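PDB 2CH9: cystatin F from Homo sapiens, which inhibits cysteine proteases such as papain and cathepsin L, more weakly than other cystatins, and forms a disulfide-linked homodimer. Local coordinates for residues T25-V30 with L67-E72; A34-E39 with S107-V112; F49-S54 with V73-T78; R77-K82 with D92-H97. All blocks are in the same frame, centred on the assembly; numbering follows the deposited sequence.

Contact 1 (T25-V30 with L67-E72)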
loop_
_atom_site.group_PDB
_atom_site.type_symbol
_atom_site.label_atom_id
_atom_site.label_comp_id
_atom_site.label_asym_id
_atom_site.label_seq_id
_atom_site.Cartn_x
_atom_site.Cartn_y
_atom_site.Cartn_z
ATOM N N THR A 25 14.531 10.509 1.507
ATOM C CA THR A 25 13.486 11.186 2.300
ATOM C C THR A 25 13.514 12.718 2.105
ATOM O O THR A 25 12.653 13.433 2.615
ATOM C CB THR A 25 13.581 10.813 3.806
ATOM O OG1 THR A 25 14.874 11.182 4.301
ATOM C CG2 THR A 25 13.400 9.302 4.017
ATOM N N ASN A 26 14.507 13.211 1.368
ATOM C CA ASN A 26 14.564 14.626 0.984
ATOM C C ASN A 26 14.249 14.888 -0.500
ATOM O O ASN A 26 14.441 16.005 -0.989
ATOM C CB ASN A 26 15.902 15.277 1.396
ATOM C CG ASN A 26 17.093 14.771 0.580
ATOM O OD1 ASN A 26 16.990 13.807 -0.190
ATOM N ND2 ASN A 26 18.238 15.430 0.750
ATOM N N ASP A 27 13.768 13.860 -1.200
ATOM C CA ASP A 27 13.328 13.994 -2.587
ATOM C C ASP A 27 12.181 15.010 -2.639
ATOM O O ASP A 27 11.264 14.941 -1.823
ATOM C CB ASP A 27 12.879 12.640 -3.130
ATOM C CG ASP A 27 12.217 12.739 -4.492
ATOM O OD1 ASP A 27 12.928 12.684 -5.518
ATOM O OD2 ASP A 27 10.973 12.836 -4.541
ATOM N N PRO A 28 12.252 15.979 -3.574
ATOM C CA PRO A 28 11.222 17.015 -3.619
ATOM C C PRO A 28 9.797 16.447 -3.694
ATOM O O PRO A 28 8.909 16.977 -3.039
ATOM C CB PRO A 28 11.593 17.833 -4.865
ATOM C CG PRO A 28 13.076 17.604 -5.042
ATOM C CD PRO A 28 13.290 16.176 -4.612
ATOM N N GLY A 29 9.596 15.360 -4.440
ATOM C CA GLY A 29 8.299 14.684 -4.489
ATOM C C GLY A 29 7.881 14.095 -3.145
ATOM O O GLY A 29 6.708 14.193 -2.741
ATOM N N VAL A 30 8.828 13.466 -2.451
ATOM C CA VAL A 30 8.572 12.971 -1.097
ATOM C C VAL A 30 8.180 14.114 -0.168
ATOM O O VAL A 30 7.272 13.962 0.631
ATOM C CB VAL A 30 9.781 12.259 -0.484
ATOM C CG1 VAL A 30 9.527 11.956 0.999
ATOM C CG2 VAL A 30 10.072 10.970 -1.231
ATOM N N LEU A 67 2.415 8.476 -9.224
ATOM C CA LEU A 67 3.331 8.140 -8.141
ATOM C C LEU A 67 2.604 7.948 -6.819
ATOM O O LEU A 67 1.936 8.863 -6.330
ATOM C CB LEU A 67 4.400 9.234 -7.988
ATOM C CG LEU A 67 5.403 9.423 -9.155
ATOM C CD1 LEU A 67 6.518 10.380 -8.795
ATOM C CD2 LEU A 67 6.008 8.111 -9.622
ATOM N N LYS A 68 2.724 6.759 -6.246
ATOM C CA LYS A 68 2.164 6.502 -4.916
ATOM C C LYS A 68 3.297 6.489 -3.898
ATOM O O LYS A 68 4.233 5.670 -3.992
ATOM C CB LYS A 68 1.416 5.166 -4.878
ATOM C CG LYS A 68 0.648 4.923 -3.579
ATOM C CD LYS A 68 0.366 3.470 -3.354
ATOM C CE LYS A 68 -1.061 3.301 -2.884
ATOM N NZ LYS A 68 -1.326 2.005 -2.204
ATOM N N TYR A 69 3.235 7.410 -2.940
ATOM C CA TYR A 69 4.235 7.477 -1.875
ATOM C C TYR A 69 3.756 6.725 -0.668
ATOM O O TYR A 69 2.587 6.808 -0.297
ATOM C CB TYR A 69 4.544 8.921 -1.509
ATOM C CG TYR A 69 5.177 9.674 -2.643
ATOM C CD1 TYR A 69 6.556 9.608 -2.871
ATOM C CD2 TYR A 69 4.399 10.417 -3.526
ATOM C CE1 TYR A 69 7.130 10.291 -3.931
ATOM C CE2 TYR A 69 4.973 11.096 -4.589
ATOM C CZ TYR A 69 6.326 11.032 -4.782
ATOM O OH TYR A 69 6.871 11.726 -5.830
ATOM N N MET A 70 4.633 5.921 -0.086
ATOM C CA MET A 70 4.336 5.297 1.197
ATOM C C MET A 70 5.324 5.923 2.167
ATOM O O MET A 70 6.533 5.745 2.005
ATOM C CB MET A 70 4.519 3.775 1.121
ATOM C CG MET A 70 3.669 3.147 0.042
ATOM S SD MET A 70 4.047 1.421 -0.224
ATOM C CE MET A 70 2.630 0.949 -1.226
ATOM N N LEU A 71 4.815 6.655 3.158
ATOM C CA LEU A 71 5.661 7.515 3.983
ATOM C C LEU A 71 5.515 7.231 5.461
ATOM O O LEU A 71 4.423 6.956 5.950
ATOM C CB LEU A 71 5.350 8.994 3.749
ATOM C CG LEU A 71 5.356 9.576 2.341
ATOM C CD1 LEU A 71 5.046 11.049 2.441
ATOM C CD2 LEU A 71 6.712 9.370 1.630
ATOM N N GLU A 72 6.649 7.294 6.154
ATOM C CA GLU A 72 6.699 7.340 7.599
ATOM C C GLU A 72 7.132 8.770 7.931
ATOM O O GLU A 72 8.268 9.162 7.683
ATOM C CB GLU A 72 7.708 6.320 8.133
ATOM C CG GLU A 72 7.728 6.170 9.629
ATOM C CD GLU A 72 8.785 5.173 10.086
ATOM O OE1 GLU A 72 10.003 5.498 10.031
ATOM O OE2 GLU A 72 8.409 4.056 10.508
HETATM O O HOH W 1 9.413 11.439 -6.393
#
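Tyr69 of strand 67-78 meets the first turn of the helix at Gly29 and Val30, by direct packing. The carbonyl O of Gly29 lies over one face of the Tyr69 ring, displaced toward its rim, while Gly29 CA comes to 3.5 Å from Tyr69 OH. A side chain on Gly29 would run into that hydroxyl, so the lack of one lets the ring reach the helix backbone. Val30 divides its two methyls in apolar contacts: CG2 touches Tyr69 CE1 at 4.1 Å, and CG1, set anti to the backbone N (chi1 171°), meets Leu71 CD2 at 3.9 Å. This is the cystatin fold, a long helix laid across an antiparallel sheet, and Tyr69 and Leu71 also pack on Ala33 further along that helix.

Polar links run through one carboxylate and one water. Asp27 is the N-cap: its OD2 accepts from Val30 N at 3.1 Å through the anti lone pair, and more weakly from Gly29 N, with an N-H...O angle of only 116°. A water 2.8 Å from Asp27 OD2 and 2.6 Å from Tyr69 OH, lying in the plane of the tyrosine ring, bridges cap and strand.

Contact 2 (A34-E39 with S107-V112)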
loop_
_atom_site.group_PDB
_atom_site.type_symbol
_atom_site.label_atom_id
_atom_site.label_comp_id
_atom_site.label_asym_id
_atom_site.label_seq_id
_atom_site.Cartn_x
_atom_site.Cartn_y
_atom_site.Cartn_z
ATOM N N ALA A 34 4.604 14.476 1.869
ATOM C CA ALA A 34 4.517 14.648 3.319
ATOM C C ALA A 34 3.697 15.885 3.701
ATOM O O ALA A 34 3.002 15.871 4.718
ATOM C CB ALA A 34 5.905 14.723 3.933
ATOM N N ARG A 35 3.787 16.945 2.894
ATOM C CA ARG A 35 2.924 18.121 3.069
ATOM C C ARG A 35 1.453 17.789 2.824
ATOM O O ARG A 35 0.581 18.203 3.599
ATOM C CB ARG A 35 3.372 19.288 2.167
ATOM C CG ARG A 35 2.473 20.533 2.217
ATOM C CD ARG A 35 2.297 21.108 3.651
ATOM N NE ARG A 35 3.574 21.446 4.274
ATOM C CZ ARG A 35 4.271 22.559 4.040
ATOM N NH1 ARG A 35 3.825 23.484 3.197
ATOM N NH2 ARG A 35 5.432 22.742 4.656
ATOM N N TYR A 36 1.160 17.059 1.751
ATOM C CA TYR A 36 -0.217 16.596 1.541
ATOM C C TYR A 36 -0.758 15.803 2.731
ATOM O O TYR A 36 -1.920 15.970 3.129
ATOM C CB TYR A 36 -0.328 15.754 0.288
ATOM C CG TYR A 36 -0.123 16.530 -0.968
ATOM C CD1 TYR A 36 -0.682 17.802 -1.129
ATOM C CD2 TYR A 36 0.590 15.981 -2.028
ATOM C CE1 TYR A 36 -0.498 18.515 -2.321
ATOM C CE2 TYR A 36 0.784 16.681 -3.209
ATOM C CZ TYR A 36 0.235 17.935 -3.350
ATOM O OH TYR A 36 0.425 18.607 -4.525
ATOM N N SER A 37 0.095 14.950 3.302
ATOM C CA SER A 37 -0.303 14.089 4.421
ATOM C C SER A 37 -0.747 14.910 5.623
ATOM O O SER A 37 -1.815 14.660 6.203
ATOM C CB SER A 37 0.856 13.181 4.821
ATOM O OG SER A 37 1.192 12.354 3.739
ATOM N N VAL A 38 0.063 15.907 5.989
ATOM C CA VAL A 38 -0.264 16.714 7.160
ATOM C C VAL A 38 -1.466 17.632 6.920
ATOM O O VAL A 38 -2.218 17.937 7.849
ATOM C CB VAL A 38 0.949 17.455 7.726
ATOM C CG1 VAL A 38 1.312 18.689 6.870
ATOM C CG2 VAL A 38 0.678 17.810 9.192
ATOM N N GLU A 39 -1.664 18.018 5.663
ATOM C CA GLU A 39 -2.846 18.770 5.262
ATOM C C GLU A 39 -4.115 17.917 5.332
ATOM O O GLU A 39 -5.167 18.411 5.729
ATOM C CB GLU A 39 -2.649 19.379 3.866
ATOM C CG GLU A 39 -1.561 20.442 3.838
ATOM C CD GLU A 39 -1.381 21.073 2.477
ATOM O OE1 GLU A 39 -1.755 20.439 1.461
ATOM O OE2 GLU A 39 -0.865 22.211 2.424
ATOM N N SER A 107 1.514 7.298 5.984
ATOM C CA SER A 107 0.607 7.722 4.949
ATOM C C SER A 107 0.906 7.118 3.579
ATOM O O SER A 107 2.047 6.724 3.276
ATOM C CB SER A 107 0.586 9.250 4.843
ATOM O OG SER A 107 1.787 9.714 4.270
ATOM N N GLU A 108 -0.144 7.044 2.765
ATOM C CA GLU A 108 -0.008 6.781 1.338
ATOM C C GLU A 108 -0.614 7.967 0.625
ATOM O O GLU A 108 -1.703 8.431 0.988
ATOM C CB GLU A 108 -0.684 5.469 0.956
ATOM C CG GLU A 108 0.089 4.275 1.494
ATOM C CD GLU A 108 -0.592 2.937 1.336
ATOM O OE1 GLU A 108 -1.720 2.839 0.776
ATOM O OE2 GLU A 108 0.021 1.951 1.795
ATOM N N VAL A 109 0.115 8.475 -0.362
ATOM C CA VAL A 109 -0.241 9.685 -1.077
ATOM C C VAL A 109 -0.062 9.376 -2.554
ATOM O O VAL A 109 1.036 8.970 -2.987
ATOM C CB VAL A 109 0.724 10.844 -0.717
ATOM C CG1 VAL A 109 0.401 12.084 -1.523
ATOM C CG2 VAL A 109 0.702 11.140 0.786
ATOM N N TRP A 110 -1.128 9.552 -3.325
ATOM C CA TRP A 110 -1.098 9.277 -4.757
ATOM C C TRP A 110 -1.073 10.597 -5.510
ATOM O O TRP A 110 -1.971 11.431 -5.336
ATOM C CB TRP A 110 -2.321 8.445 -5.169
ATOM C CG TRP A 110 -2.322 8.011 -6.624
ATOM C CD1 TRP A 110 -1.305 7.382 -7.310
ATOM C CD2 TRP A 110 -3.399 8.154 -7.556
ATOM N NE1 TRP A 110 -1.689 7.138 -8.605
ATOM C CE2 TRP A 110 -2.967 7.598 -8.786
ATOM C CE3 TRP A 110 -4.691 8.682 -7.468
ATOM C CZ2 TRP A 110 -3.783 7.572 -9.925
ATOM C CZ3 TRP A 110 -5.494 8.659 -8.594
ATOM C CH2 TRP A 110 -5.037 8.102 -9.810
ATOM N N VAL A 111 -0.039 10.805 -6.319
ATOM C CA VAL A 111 0.124 12.080 -7.021
ATOM C C VAL A 111 0.212 11.830 -8.518
ATOM O O VAL A 111 1.012 11.000 -8.968
ATOM C CB VAL A 111 1.368 12.858 -6.525
ATOM C CG1 VAL A 111 1.446 14.247 -7.165
ATOM C CG2 VAL A 111 1.351 12.967 -5.003
ATOM N N VAL A 112 -0.641 12.513 -9.276
ATOM C CA VAL A 112 -0.575 12.464 -10.733
ATOM C C VAL A 112 -0.317 13.883 -11.278
ATOM O O VAL A 112 -1.262 14.606 -11.611
ATOM C CB VAL A 112 -1.833 11.822 -11.366
ATOM C CG1 VAL A 112 -1.573 11.497 -12.822
ATOM C CG2 VAL A 112 -2.216 10.543 -10.627
#
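Ser37 OG has two hydrogen-bond partners: it accepts from Ser107 OG at 2.8 Å across the contact and is also hydrogen-bonded to Ala33 O, one turn back in its own helix. Both serines are buried, and this pairing satisfies their hydroxyls inside an otherwise apolar interface. The torsions explain the meeting. Ser37 OG stands beside its backbone N (chi1 -62°), whereas Ser107 OG sits between its backbone N and carbonyl carbon (chi1 72°), which brings the two oxygens together. Val109 CG2 also presses on Ser37 OG, at 3.2 Å. Replacing Ser37 with an alanine would probably leave Ser107 OG without its acceptor and open a small gap beside Val109 CG2.

The remaining contact is apolar and is carried by Tyr36. Its side chain crosses those of Val109 and Val111 at about a right angle, with Tyr36 CD2 3.9 Å from Val109 CG1 and Tyr36 CE2 4.2 Å from Val111 CG2. Successive odd-numbered residues of the strand thus meet one side of the helix. The same tyrosine stacks on Phe118 and touches Val120, extending the packing to the edge strand 117-126.

The axes of helix segment 34-39 and strand segment 107-112 approach to 8.5 Å, and their N-to-C directions differ by 115°, so the helix lies steeply across this strand. A helix seated in this way on the concave side of a curved antiparallel sheet, its inward residues meeting alternate strand residues, is the hallmark of the cystatin fold.

Contact 3 (F49-S54 with V73-T78)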
loop_
_atom_site.group_PDB
_atom_site.type_symbol
_atom_site.label_atom_id
_atom_site.label_comp_id
_atom_site.label_asym_id
_atom_site.label_seq_id
_atom_site.Cartn_x
_atom_site.Cartn_y
_atom_site.Cartn_z
ATOM N N PHE A 49 -4.893 24.430 16.525
ATOM C CA PHE A 49 -3.717 24.789 15.732
ATOM C C PHE A 49 -3.499 23.859 14.538
ATOM O O PHE A 49 -3.918 22.697 14.551
ATOM C CB PHE A 49 -2.459 24.798 16.602
ATOM C CG PHE A 49 -2.467 25.848 17.681
ATOM C CD1 PHE A 49 -2.220 27.183 17.376
ATOM C CD2 PHE A 49 -2.710 25.497 19.005
ATOM C CE1 PHE A 49 -2.223 28.158 18.372
ATOM C CE2 PHE A 49 -2.716 26.474 20.012
ATOM C CZ PHE A 49 -2.472 27.803 19.692
ATOM N N LEU A 50 -2.834 24.379 13.510
ATOM C CA LEU A 50 -2.408 23.554 12.386
ATOM C C LEU A 50 -1.163 22.731 12.759
ATOM O O LEU A 50 -0.292 23.190 13.507
ATOM C CB LEU A 50 -2.095 24.411 11.150
ATOM C CG LEU A 50 -3.158 25.239 10.431
ATOM C CD1 LEU A 50 -2.472 26.109 9.382
ATOM C CD2 LEU A 50 -4.227 24.359 9.793
ATOM N N PHE A 51 -1.084 21.522 12.221
ATOM C CA PHE A 51 0.114 20.703 12.354
ATOM C C PHE A 51 0.939 20.820 11.085
ATOM O O PHE A 51 0.416 21.204 10.046
ATOM C CB PHE A 51 -0.263 19.250 12.621
ATOM C CG PHE A 51 -0.638 18.970 14.051
ATOM C CD1 PHE A 51 -1.757 19.566 14.628
ATOM C CD2 PHE A 51 0.121 18.088 14.821
ATOM C CE1 PHE A 51 -2.110 19.298 15.960
ATOM C CE2 PHE A 51 -0.218 17.815 16.150
ATOM C CZ PHE A 51 -1.337 18.419 16.720
ATOM N N LYS A 52 2.220 20.471 11.172
ATOM C CA LYS A 52 3.128 20.523 10.031
ATOM C C LYS A 52 4.067 19.315 10.078
ATOM O O LYS A 52 4.458 18.854 11.165
ATOM C CB LYS A 52 3.925 21.835 10.075
ATOM C CG LYS A 52 4.902 22.089 8.933
ATOM C CD LYS A 52 5.609 23.420 9.138
ATOM C CE LYS A 52 6.580 23.724 8.021
ATOM N NZ LYS A 52 7.300 25.018 8.249
ATOM N N GLU A 53 4.418 18.786 8.909
ATOM C CA GLU A 53 5.360 17.671 8.866
ATOM C C GLU A 53 6.677 18.125 9.517
ATOM O O GLU A 53 7.177 19.222 9.232
ATOM C CB GLU A 53 5.545 17.173 7.427
ATOM C CG GLU A 53 6.384 18.074 6.489
ATOM C CD GLU A 53 5.650 19.300 5.952
ATOM O OE1 GLU A 53 4.459 19.537 6.265
ATOM O OE2 GLU A 53 6.291 20.055 5.202
ATOM N N SER A 54 7.209 17.308 10.428
ATOM C CA SER A 54 8.441 17.675 11.125
ATOM C C SER A 54 9.636 16.810 10.742
ATOM O O SER A 54 10.769 17.268 10.822
ATOM C CB SER A 54 8.246 17.705 12.650
ATOM O OG SER A 54 7.979 16.419 13.184
ATOM N N VAL A 73 6.209 9.538 8.488
ATOM C CA VAL A 73 6.378 10.981 8.636
ATOM C C VAL A 73 5.956 11.401 10.054
ATOM O O VAL A 73 4.940 10.931 10.564
ATOM C CB VAL A 73 5.580 11.752 7.531
ATOM C CG1 VAL A 73 4.186 11.166 7.340
ATOM C CG2 VAL A 73 5.519 13.253 7.815
ATOM N N GLU A 74 6.768 12.217 10.713
ATOM C CA GLU A 74 6.379 12.798 11.983
ATOM C C GLU A 74 5.735 14.161 11.735
ATOM O O GLU A 74 6.187 14.919 10.878
ATOM C CB GLU A 74 7.574 12.916 12.929
ATOM C CG GLU A 74 7.996 11.580 13.547
ATOM C CD GLU A 74 9.353 11.640 14.221
ATOM O OE1 GLU A 74 9.768 12.735 14.671
ATOM O OE2 GLU A 74 10.017 10.583 14.311
ATOM N N ILE A 75 4.664 14.452 12.467
ATOM C CA ILE A 75 4.004 15.752 12.379
ATOM C C ILE A 75 3.961 16.408 13.752
ATOM O O ILE A 75 3.912 15.715 14.767
ATOM C CB ILE A 75 2.591 15.647 11.774
ATOM C CG1 ILE A 75 1.658 14.827 12.678
ATOM C CG2 ILE A 75 2.660 15.036 10.362
ATOM C CD1 ILE A 75 0.199 14.924 12.274
ATOM N N GLY A 76 4.005 17.737 13.778
ATOM C CA GLY A 76 4.023 18.477 15.030
ATOM C C GLY A 76 3.113 19.688 15.022
ATOM O O GLY A 76 2.894 20.307 13.974
ATOM N N ARG A 77 2.583 20.029 16.197
ATOM C CA ARG A 77 1.706 21.187 16.327
ATOM C C ARG A 77 2.497 22.479 16.128
ATOM O O ARG A 77 3.580 22.640 16.691
ATOM C CB ARG A 77 0.990 21.186 17.677
ATOM C CG ARG A 77 -0.065 22.278 17.785
ATOM C CD ARG A 77 -0.709 22.352 19.160
ATOM N NE ARG A 77 -1.768 21.359 19.350
ATOM C CZ ARG A 77 -1.828 20.503 20.366
ATOM N NH1 ARG A 77 -0.895 20.510 21.312
ATOM N NH2 ARG A 77 -2.835 19.640 20.449
ATOM N N THR A 78 1.962 23.379 15.301
ATOM C CA THR A 78 2.559 24.697 15.080
ATOM C C THR A 78 1.838 25.771 15.900
ATOM O O THR A 78 0.847 25.491 16.581
ATOM C CB THR A 78 2.524 25.115 13.586
ATOM O OG1 THR A 78 1.176 25.397 13.195
ATOM C CG2 THR A 78 3.089 24.034 12.693
#
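Backbone hydrogen bonds join Phe49-Ser54 to Val73-Thr78 as antiparallel strands of one hairpin. Lys52 and Gly76 form a hydrogen-bonded pair, in which Lys52 N to Gly76 O and Gly76 N to Lys52 O both measure 2.9 Å, flanked by the non-hydrogen-bonded pairs Phe51-Arg77 and Glu53-Ile75. Ser54 N gives Glu74 O a nearly straight bond of 2.6 Å. Leu50 O accepts twice: Thr78 N approaches at 2.9 Å, close to the line of the carbonyl bond, and Thr78 OG1 at 2.7 Å from above the carbonyl plane. That hydroxyl stands between its own backbone N and carbonyl carbon (chi1 70°), which turns it to Leu50 O.

Aromatic and aliphatic packing gathers on the face bearing Phe51, Ile75 and Arg77. Arg77 CB lies over the Phe51 ring, 3.9 Å from its centroid and 18° off the normal, a CH-pi contact. Ile75 CD1 reaches Phe51 CD2 at 4.1 Å, and Phe41 of the helix meets the same ring. Two residues before Phe51, Phe49 CD2 touches Arg77 CD at 3.7 Å. A serine in place of Phe51 would probably leave the Arg77 methylenes and Ile75 CD1 without their aromatic partner.

Glu74 pairs with Arg55 within the hairpin; other polar ends reach helix (Glu53 to Arg35) and loops (Arg77 to Asp47 and Leu99 O, Lys52 to Cys91 O). The chemistry is therefore divided: backbone bonds fix the register, carbon surfaces pack over the face carrying Phe51 and Ile75, and charges tie outward.

Contact 4 (R77-K82 with D92-H97). With ZN (zinc ion), chain H; NAG (2-acetamido-2-deoxy-beta-D-glucopyranose), chain C.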
loop_
_atom_site.group_PDB
_atom_site.type_symbol
_atom_site.label_atom_id
_atom_site.label_comp_id
_atom_site.label_asym_id
_atom_site.label_seq_id
_atom_site.Cartn_x
_atom_site.Cartn_y
_atom_site.Cartn_z
ATOM N N ARG A 77 2.583 20.029 16.197
ATOM C CA ARG A 77 1.706 21.187 16.327
ATOM C C ARG A 77 2.497 22.479 16.128
ATOM O O ARG A 77 3.580 22.640 16.691
ATOM C CB ARG A 77 0.990 21.186 17.677
ATOM C CG ARG A 77 -0.065 22.278 17.785
ATOM C CD ARG A 77 -0.709 22.352 19.160
ATOM N NE ARG A 77 -1.768 21.359 19.350
ATOM C CZ ARG A 77 -1.828 20.503 20.366
ATOM N NH1 ARG A 77 -0.895 20.510 21.312
ATOM N NH2 ARG A 77 -2.835 19.640 20.449
ATOM N N THR A 78 1.962 23.379 15.301
ATOM C CA THR A 78 2.559 24.697 15.080
ATOM C C THR A 78 1.838 25.771 15.900
ATOM O O THR A 78 0.847 25.491 16.581
ATOM C CB THR A 78 2.524 25.115 13.586
ATOM O OG1 THR A 78 1.176 25.397 13.195
ATOM C CG2 THR A 78 3.089 24.034 12.693
ATOM N N THR A 79 2.334 27.003 15.817
ATOM C CA THR A 79 1.742 28.134 16.530
ATOM C C THR A 79 0.705 28.875 15.671
ATOM O O THR A 79 0.222 29.944 16.055
ATOM C CB THR A 79 2.822 29.149 16.984
ATOM O OG1 THR A 79 3.509 29.655 15.835
ATOM C CG2 THR A 79 3.826 28.502 17.930
ATOM N N CYS A 80 0.382 28.311 14.508
ATOM C CA CYS A 80 -0.592 28.904 13.604
ATOM C C CYS A 80 -1.951 28.318 13.849
ATOM O O CYS A 80 -2.129 27.108 13.790
ATOM C CB CYS A 80 -0.242 28.611 12.156
ATOM S SG CYS A 80 1.109 29.524 11.432
ATOM N N LYS A 81 -2.922 29.191 14.089
ATOM C CA LYS A 81 -4.299 28.761 14.299
ATOM C C LYS A 81 -4.940 28.245 13.009
ATOM O O LYS A 81 -4.652 28.731 11.904
ATOM C CB LYS A 81 -5.125 29.883 14.934
ATOM C CG LYS A 81 -4.878 30.030 16.430
ATOM C CD LYS A 81 -5.961 30.862 17.083
ATOM C CE LYS A 81 -5.710 31.006 18.572
ATOM N NZ LYS A 81 -6.920 31.514 19.298
ATOM N N LYS A 82 -5.776 27.223 13.167
ATOM C CA LYS A 82 -6.578 26.677 12.084
ATOM C C LYS A 82 -7.641 27.713 11.665
ATOM O O LYS A 82 -7.966 28.609 12.440
ATOM C CB LYS A 82 -7.240 25.385 12.566
ATOM C CG LYS A 82 -7.625 24.456 11.445
ATOM C CD LYS A 82 -8.115 23.101 11.931
ATOM C CE LYS A 82 -8.968 22.471 10.835
ATOM N NZ LYS A 82 -9.589 21.185 11.245
ATOM N N ASP A 92 5.865 28.007 12.282
ATOM C CA ASP A 92 6.911 27.362 13.087
ATOM C C ASP A 92 6.267 26.489 14.179
ATOM O O ASP A 92 5.105 26.686 14.537
ATOM C CB ASP A 92 7.854 28.415 13.700
ATOM C CG ASP A 92 8.689 29.178 12.643
ATOM O OD1 ASP A 92 9.262 28.569 11.708
ATOM O OD2 ASP A 92 8.807 30.415 12.766
ATOM N N PHE A 93 7.017 25.525 14.707
ATOM C CA PHE A 93 6.465 24.616 15.714
ATOM C C PHE A 93 6.310 25.256 17.099
ATOM O O PHE A 93 7.044 26.181 17.456
ATOM C CB PHE A 93 7.273 23.316 15.793
ATOM C CG PHE A 93 7.230 22.504 14.531
ATOM C CD1 PHE A 93 6.100 21.770 14.198
ATOM C CD2 PHE A 93 8.321 22.478 13.669
ATOM C CE1 PHE A 93 6.057 21.019 13.025
ATOM C CE2 PHE A 93 8.285 21.735 12.492
ATOM C CZ PHE A 93 7.154 21.011 12.169
ATOM N N GLN A 94 5.341 24.753 17.865
ATOM C CA GLN A 94 5.095 25.196 19.235
ATOM C C GLN A 94 6.357 25.146 20.083
ATOM O O GLN A 94 7.104 24.165 20.041
ATOM C CB GLN A 94 4.015 24.334 19.888
ATOM C CG GLN A 94 2.600 24.627 19.425
ATOM C CD GLN A 94 2.021 25.907 20.017
ATOM O OE1 GLN A 94 2.521 26.433 21.015
ATOM N NE2 GLN A 94 0.953 26.407 19.403
ATOM N N THR A 95 6.586 26.220 20.835
ATOM C CA THR A 95 7.695 26.326 21.783
ATOM C C THR A 95 7.194 25.911 23.173
ATOM O O THR A 95 7.807 25.065 23.836
ATOM C CB THR A 95 8.260 27.772 21.808
ATOM O OG1 THR A 95 8.742 28.119 20.502
ATOM C CG2 THR A 95 9.395 27.923 22.826
ATOM N N ASN A 96 6.078 26.521 23.588
ATOM C CA ASN A 96 5.341 26.182 24.811
ATOM C C ASN A 96 5.252 24.667 25.012
ATOM O O ASN A 96 4.643 23.965 24.199
ATOM C CB ASN A 96 3.929 26.790 24.725
ATOM C CG ASN A 96 3.269 26.978 26.087
ATOM O OD1 ASN A 96 3.462 26.177 27.006
ATOM N ND2 ASN A 96 2.470 28.055 26.210
ATOM N N HIS A 97 5.867 24.169 26.088
ATOM C CA HIS A 97 5.918 22.721 26.346
ATOM C C HIS A 97 4.532 22.103 26.538
ATOM O O HIS A 97 4.312 20.945 26.170
ATOM C CB HIS A 97 6.828 22.384 27.537
ATOM C CG HIS A 97 7.047 20.911 27.730
ATOM N ND1 HIS A 97 6.497 20.205 28.781
ATOM C CD2 HIS A 97 7.740 20.007 26.996
ATOM C CE1 HIS A 97 6.849 18.934 28.691
ATOM N NE2 HIS A 97 7.603 18.787 27.615
HETATM ZN ZN ZN H . 10.145 30.328 11.269
HETATM C C1 NAG C . 1.628 28.082 27.392
HETATM C C2 NAG C . 1.769 29.396 28.179
HETATM C C3 NAG C . 0.846 29.427 29.399
HETATM C C4 NAG C . -0.596 29.069 29.040
HETATM C C5 NAG C . -0.654 27.813 28.152
HETATM C C6 NAG C . -2.065 27.556 27.612
HETATM C C7 NAG C . 3.987 30.389 27.928
HETATM C C8 NAG C . 5.295 30.711 28.598
HETATM N N2 NAG C . 3.142 29.613 28.607
HETATM O O3 NAG C . 0.878 30.710 29.989
HETATM O O4 NAG C . -1.331 28.884 30.236
HETATM O O5 NAG C . 0.260 27.890 27.058
HETATM O O6 NAG C . -2.320 28.330 26.455
HETATM O O7 NAG C . 3.734 30.827 26.804
HETATM O O HOH W 2 9.721 29.206 9.417
#
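A single backbone bridge pairs Thr78 with Phe93, their CA atoms 4.0 Å apart, just before the chain turns a corner at Thr79 and Cys80. Gln94 N donates to Arg77 O at 3.0 Å and 179°, and Thr79 N to Asp92 O at 3.1 Å, nearly along the C=O axis. Gln94 adds a side-chain bond: bent at chi2 (-76°), it swings NE2 to within 3.0 Å of Thr78 O, approaching from above the carbonyl plane. Its CG meanwhile packs against Arg77 CG at 3.9 Å, and the amide carbon CD meets Thr79 CG2. The Phe93 ring turns its edge to Arg77 O, while CD1 reaches Thr78 CG2 obliquely at 4.1 Å. Within the corner, Thr78 OG1 accepts from Cys80 N, an ST turn.

Asp92 binds a zinc ion through both carboxylate oxygens, each at 2.0 Å, with a water also coordinated. Asn96 ND2 carries an N-linked N-acetylglucosamine.

The disulfide Cys80-Cys91 closes the excursion between these segments. Through that single bridge at Thr78 the loop leading to strand 102-112 runs beside the end of strand 67-78, with Phe93 also resting on Ser54 of strand 49-63 and Gln94 on Leu99.

How the contacts relate
From the N terminus, contact 1 ties the start of helix 28-44 to the first half of strand 67-78, closing a loop that holds the rest of the helix and strand 49-63. Contact 2 starts further along the helix and reaches strand 102-112, so it crosses contact 1; strands 67-78 and 102-112 are neighbours in the sheet. Contact 3, in the open end of the hairpin 49-63/67-78, crosses contact 1 but falls within the span of contact 2, to which the Arg35-Glu53 salt bridge and Val38 join it. Contact 4 begins where contact 3 ends, sharing Arg77 and Thr78, and closes a short loop also within contact 2, about 24 Å between centres from contact 1.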